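Local structure of benzyl alcohol dehydrogenase (Acinetobacter calcoaceticus, 1F8F) at residues 46-51 and 353-358; 226-231 and 239-244. The protein probably oxidises benzyl alcohol and related aromatic alcohols to their aldehydes, passing hydride to NAD, as in other zinc-dependent alcohol dehydrogenases. All coordinates share one frame; numbering follows the deposited sequence.

Interaction 1 of 2, residues 46-51 and 353-358; sequences TDLIVR and QAAIDS. With EOH (ethanol), chain G.
Leu-48 meets Ala-355 where two helices, 46-51 and 353-358, cross at -106° with their axes 11.2 Å apart. The tight part is small and apolar: CD2 of Leu-48 sits 3.6 Å from CB of Ala-355, while its other branch, CD1, is 4.2 Å from OG of Ser-358. With CG of Leu-48 beside the backbone N (chi1 -65°), both methyls are carried onto the facing helix, CD2 on the methyl of Ala-355, CD1 between that methyl, O of Ala-355 and OG of Ser-358. Ser-358 offers little polarity here, because its OG turns back on its own helix and donates to O of Ala-355 over 2.9 Å.

Arg-51 closes the looser flank. Its chain, bent at chi2 and chi3, folds the guanidinium over Leu-48, whose CD2 lies 3.3 Å above the guanidinium plane, offset toward the rim, while NH1 only grazes CB of Ala-355 at 4.2 Å. On the outer side of the second helix, OD1 of the partly exposed Asp-357 accepts from NE2 of Gln-353 on the syn side, 29° out of the carboxylate plane, and OD2 is hydrogen-bonded to OH of Tyr-346.

At the start of the first helix, Thr-46 OG1 donates to the O of a bound ethanol over 2.6 Å and is also hydrogen-bonded to O2D of NAD. That ethanol is probably from the crystallisation liquor, but its hydroxyl lies where an alcohol could meet the cofactor. Across the helices themselves the chemistry is mainly van der Waals, while Ser-358 OG, Asp-357 OD2 and Thr-46 OG1 each bond to partners other than the facing helix.

Interaction 2 of 2, residues 226-231 and 239-244; sequences SRLELA and VINSKT. With NAD (nicotinamide-adenine-dinucleotide), chain F.
The contact belongs to the beta-alpha-beta unit of strand 217-222, helix 225-234 and strand 238-241 in the Rossmann fold, the helix packing on the edge strand that follows it; helix segment 226-231 and strand residues 239-241 run nearly antiparallel, at 171°. Leu-228 carries the packing, its CG anti to the carbonyl carbon (chi1 -68°). Both methyls close on O of Ile-240, CD2 at 3.6 Å, and CD1 also reaches CB of Asn-241 at 3.9 Å. Val-239 answers from the strand with CG1 set 3.6 Å from O of Leu-228, and Ala-231, one turn further on, adds a looser methyl contact to the same CG1. Ile-240 points the other way, into helix 247-254.

Where the strand ends, OD1 of Asn-241 accepts from N of Lys-243 on a lone pair in the carbonyl plane, an Asx turn, and its ND2 is hydrogen-bonded to OE1 of Glu-225, at the start of helix 225-234. The amide is thus fastened at both ends.

From the same helix, Arg-227 reaches NAD. Extended from CG to NE, its side chain brings NH1 to O3B of the adenosine ribose (2.6 Å) and to phosphate oxygen O1A (3.1 Å, N-H...O angle 160°). NE is engaged by Gly-361 O, which should help fix the group's rotation. Apolar packing seats the helix, while one nitrogen grips both sugar and phosphate, the arginine's positive charge probably offsetting part of the negative charge of the diphosphate.

In the fold
Interactions 1 and 2 lie about 22 Å apart, centre to centre. Along the chain, helix 45-51 comes first, in the GroES-like region; both halves of 226-231/239-244 follow within the six-stranded parallel Rossmann sheet and its helices; helix 351-360 comes last, ahead of strand 365-369, which returns to the mixed sheet of strand 33-42. Interaction 1 therefore brings together segments about 300 residues apart in the chain, whereas interaction 2 is local. Helix 351-360, one partner of interaction 1, also packs against Arg-227 of interaction 2, O of Ser-358 lying 3.9 Å from its NH2, so the two contacts lie along one bound NAD, Thr-46 at its nicotinamide ribose and Arg-227 at its adenosine end.

Interaction 1 of 2, residues 46-51 and 353-358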
# COMPACT_ATOMS: atom_id res chain seq x y z
N THR A 46 20.59 8.74 23.77
CA THR A 46 21.30 7.52 23.54
C THR A 46 22.77 7.60 23.88
O THR A 46 23.30 6.57 24.35
CB THR A 46 21.07 7.01 22.10
OG1 THR A 46 19.64 6.92 21.85
CG2 THR A 46 21.67 5.63 21.97
N ASP A 47 23.47 8.73 23.72
CA ASP A 47 24.89 8.74 24.13
C ASP A 47 24.97 8.53 25.66
O ASP A 47 25.83 7.85 26.21
CB ASP A 47 25.64 9.99 23.72
CG ASP A 47 25.86 10.36 22.31
OD1 ASP A 47 26.94 10.22 21.67
OD2 ASP A 47 24.89 10.88 21.68
N LEU A 48 24.01 9.12 26.35
CA LEU A 48 23.89 9.08 27.79
C LEU A 48 23.54 7.73 28.35
O LEU A 48 24.20 7.24 29.27
CB LEU A 48 22.85 10.13 28.20
CG LEU A 48 23.26 11.59 27.90
CD1 LEU A 48 22.28 12.52 28.58
CD2 LEU A 48 24.70 11.82 28.29
N ILE A 49 22.52 7.09 27.76
CA ILE A 49 22.14 5.74 28.20
C ILE A 49 23.29 4.77 27.97
O ILE A 49 23.22 3.79 28.70
CB ILE A 49 20.84 5.18 27.59
CG1 ILE A 49 20.95 4.98 26.07
CG2 ILE A 49 19.62 6.02 27.89
CD1 ILE A 49 21.68 3.73 25.62
N VAL A 50 24.27 4.93 27.10
CA VAL A 50 25.39 4.03 26.86
C VAL A 50 26.53 4.18 27.86
O VAL A 50 27.34 3.29 28.15
CB VAL A 50 25.92 4.30 25.44
CG1 VAL A 50 27.27 3.72 25.07
CG2 VAL A 50 24.89 3.80 24.42
N ARG A 51 26.64 5.37 28.42
CA ARG A 51 27.63 5.76 29.41
C ARG A 51 27.25 5.10 30.75
O ARG A 51 28.03 4.40 31.38
CB ARG A 51 27.62 7.29 29.41
CG ARG A 51 28.31 7.95 30.57
CD ARG A 51 27.75 9.28 31.03
NE ARG A 51 26.37 9.22 31.45
CZ ARG A 51 25.58 10.27 31.66
NH1 ARG A 51 26.04 11.49 31.39
NH2 ARG A 51 24.32 10.13 32.04
N GLN A 353 28.37 19.53 30.54
CA GLN A 353 27.29 20.43 30.83
C GLN A 353 26.16 20.28 29.79
O GLN A 353 25.00 20.46 30.10
CB GLN A 353 27.69 21.91 30.76
CG GLN A 353 26.53 22.83 31.15
CD GLN A 353 26.40 22.97 32.65
OE1 GLN A 353 27.42 23.36 33.22
NE2 GLN A 353 25.24 22.71 33.23
N ALA A 354 26.55 19.89 28.57
CA ALA A 354 25.52 19.66 27.56
C ALA A 354 24.69 18.44 28.00
O ALA A 354 23.46 18.52 27.90
CB ALA A 354 26.13 19.53 26.18
N ALA A 355 25.28 17.40 28.55
CA ALA A 355 24.48 16.28 29.05
C ALA A 355 23.48 16.70 30.12
O ALA A 355 22.27 16.41 29.99
CB ALA A 355 25.34 15.15 29.55
N ILE A 356 23.91 17.41 31.14
CA ILE A 356 23.10 17.88 32.24
C ILE A 356 21.89 18.68 31.80
O ILE A 356 20.75 18.46 32.22
CB ILE A 356 23.98 18.74 33.19
CG1 ILE A 356 25.05 17.86 33.82
CG2 ILE A 356 23.17 19.44 34.26
CD1 ILE A 356 26.12 18.57 34.62
N ASP A 357 22.09 19.68 30.95
CA ASP A 357 20.99 20.49 30.47
C ASP A 357 19.94 19.66 29.72
O ASP A 357 18.76 19.98 29.82
CB ASP A 357 21.52 21.64 29.63
CG ASP A 357 22.48 22.57 30.37
OD1 ASP A 357 22.63 22.47 31.60
OD2 ASP A 357 23.10 23.40 29.69
N SER A 358 20.31 18.64 28.94
CA SER A 358 19.29 17.87 28.23
C SER A 358 18.51 17.03 29.24
O SER A 358 17.28 17.07 29.25
CB SER A 358 19.84 17.07 27.06
OG SER A 358 20.98 16.33 27.42
C1 EOH G . 19.42 5.78 18.30
C2 EOH G . 18.76 4.53 18.68
O EOH G . 19.51 6.84 19.25

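Interaction 2 of 2, residues 226-231 and 239-244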
# COMPACT_ATOMS: atom_id res chain seq x y z
N SER A 226 7.78 24.32 29.90
CA SER A 226 8.44 25.08 28.89
C SER A 226 8.50 24.29 27.56
O SER A 226 8.55 24.93 26.52
CB SER A 226 9.89 25.45 29.28
OG SER A 226 10.59 24.22 29.56
N ARG A 227 8.52 22.97 27.60
CA ARG A 227 8.55 22.18 26.35
C ARG A 227 7.18 22.22 25.69
O ARG A 227 7.01 22.20 24.46
CB ARG A 227 9.07 20.76 26.65
CG ARG A 227 10.48 20.70 27.18
CD ARG A 227 11.04 19.29 27.31
NE ARG A 227 12.48 19.24 27.20
CZ ARG A 227 13.34 18.36 26.72
NH1 ARG A 227 13.02 17.19 26.17
NH2 ARG A 227 14.65 18.58 26.73
N LEU A 228 6.15 22.35 26.52
CA LEU A 228 4.78 22.47 26.02
C LEU A 228 4.59 23.89 25.45
O LEU A 228 3.80 24.05 24.51
CB LEU A 228 3.66 22.22 27.00
CG LEU A 228 3.36 20.88 27.61
CD1 LEU A 228 2.27 20.96 28.68
CD2 LEU A 228 2.91 19.80 26.59
N GLU A 229 5.30 24.89 25.97
CA GLU A 229 5.10 26.20 25.38
C GLU A 229 5.75 26.33 24.01
O GLU A 229 5.25 27.01 23.12
CB GLU A 229 5.61 27.36 26.28
CG GLU A 229 5.20 27.04 27.73
CD GLU A 229 4.02 27.91 28.12
OE1 GLU A 229 4.12 28.80 29.00
OE2 GLU A 229 2.95 27.76 27.50
N LEU A 230 6.88 25.64 23.86
CA LEU A 230 7.61 25.65 22.61
C LEU A 230 6.78 24.87 21.60
O LEU A 230 6.60 25.30 20.44
CB LEU A 230 9.03 25.06 22.74
CG LEU A 230 9.89 24.84 21.50
CD1 LEU A 230 10.20 26.18 20.79
CD2 LEU A 230 11.25 24.23 21.78
N ALA A 231 6.17 23.76 22.01
CA ALA A 231 5.41 23.01 20.99
C ALA A 231 4.37 23.86 20.29
O ALA A 231 4.25 23.92 19.07
CB ALA A 231 4.79 21.75 21.59
N VAL A 239 -2.09 21.50 23.45
CA VAL A 239 -1.03 21.02 24.33
C VAL A 239 -1.68 20.48 25.59
O VAL A 239 -2.75 20.96 25.98
CB VAL A 239 0.02 22.09 24.67
CG1 VAL A 239 0.86 22.37 23.41
CG2 VAL A 239 -0.55 23.37 25.28
N ILE A 240 -1.16 19.45 26.26
CA ILE A 240 -1.68 18.80 27.44
C ILE A 240 -0.57 18.43 28.44
O ILE A 240 0.42 17.75 28.10
CB ILE A 240 -2.38 17.45 27.07
CG1 ILE A 240 -3.74 17.62 26.40
CG2 ILE A 240 -2.57 16.50 28.23
CD1 ILE A 240 -4.14 16.42 25.58
N ASN A 241 -0.75 18.78 29.69
CA ASN A 241 0.18 18.42 30.77
C ASN A 241 -0.30 17.13 31.41
O ASN A 241 -1.27 17.14 32.15
CB ASN A 241 0.28 19.57 31.77
CG ASN A 241 1.39 19.48 32.80
OD1 ASN A 241 1.68 18.41 33.36
ND2 ASN A 241 2.05 20.59 33.10
N SER A 242 0.36 15.98 31.21
CA SER A 242 -0.06 14.72 31.74
C SER A 242 0.23 14.50 33.23
O SER A 242 0.13 13.35 33.66
CB SER A 242 0.52 13.50 31.04
OG SER A 242 1.80 13.14 31.55
N LYS A 243 0.60 15.54 33.98
CA LYS A 243 0.79 15.45 35.41
C LYS A 243 -0.48 15.96 36.09
O LYS A 243 -0.95 15.41 37.06
CB LYS A 243 2.02 16.22 35.88
CG LYS A 243 2.39 15.84 37.32
CD LYS A 243 3.87 16.09 37.59
CE LYS A 243 4.72 14.88 37.15
NZ LYS A 243 6.15 15.34 37.19
N THR A 244 -1.11 16.95 35.55
CA THR A 244 -2.30 17.68 35.91
C THR A 244 -3.62 17.38 35.24
O THR A 244 -4.68 17.95 35.54
CB THR A 244 -1.94 19.12 35.37
OG1 THR A 244 -0.65 19.37 35.98
CG2 THR A 244 -2.94 20.19 35.69
PA NAD F . 14.39 14.02 25.25
O1A NAD F . 14.84 15.26 24.54
O2A NAD F . 14.88 13.80 26.62
O5B NAD F . 12.82 13.85 25.13
C5B NAD F . 11.89 12.96 25.80
C4B NAD F . 10.79 13.75 26.49
O4B NAD F . 9.95 12.82 27.26
C3B NAD F . 11.23 14.84 27.48
O3B NAD F . 10.85 16.14 27.05
C2B NAD F . 10.53 14.52 28.80
O2B NAD F . 9.96 15.66 29.48
C1B NAD F . 9.41 13.57 28.33
N9A NAD F . 8.93 12.65 29.36
C8A NAD F . 9.64 11.77 30.13
N7A NAD F . 8.87 11.08 30.97
C5A NAD F . 7.59 11.55 30.72
C6A NAD F . 6.33 11.23 31.26
N6A NAD F . 6.11 10.32 32.21
N1A NAD F . 5.25 11.89 30.77
C2A NAD F . 5.44 12.83 29.79
N3A NAD F . 6.56 13.19 29.22
C4A NAD F . 7.60 12.52 29.73
O3 NAD F . 14.87 12.78 24.31
PN NAD F . 14.85 12.75 22.71
O1N NAD F . 13.63 13.39 22.19
O2N NAD F . 16.10 13.35 22.20
O5D NAD F . 14.84 11.14 22.50
C5D NAD F . 13.60 10.43 22.65
C4D NAD F . 13.74 8.97 22.88
O4D NAD F . 13.85 8.21 21.63
C3D NAD F . 14.77 8.37 23.85
O3D NAD F . 14.24 7.14 24.38
C2D NAD F . 15.87 7.98 22.85
O2D NAD F . 16.86 7.12 23.38
C1D NAD F . 14.94 7.29 21.84
N1N NAD F . 15.58 7.20 20.53
C2N NAD F . 15.13 6.21 19.72
C3N NAD F . 15.67 6.11 18.45
C7N NAD F . 15.21 5.02 17.42
O7N NAD F . 15.75 4.97 16.32
N7N NAD F . 14.20 4.19 17.86
C4N NAD F . 16.64 7.04 18.00
C5N NAD F . 16.55 8.26 18.69
C6N NAD F . 16.06 8.42 19.97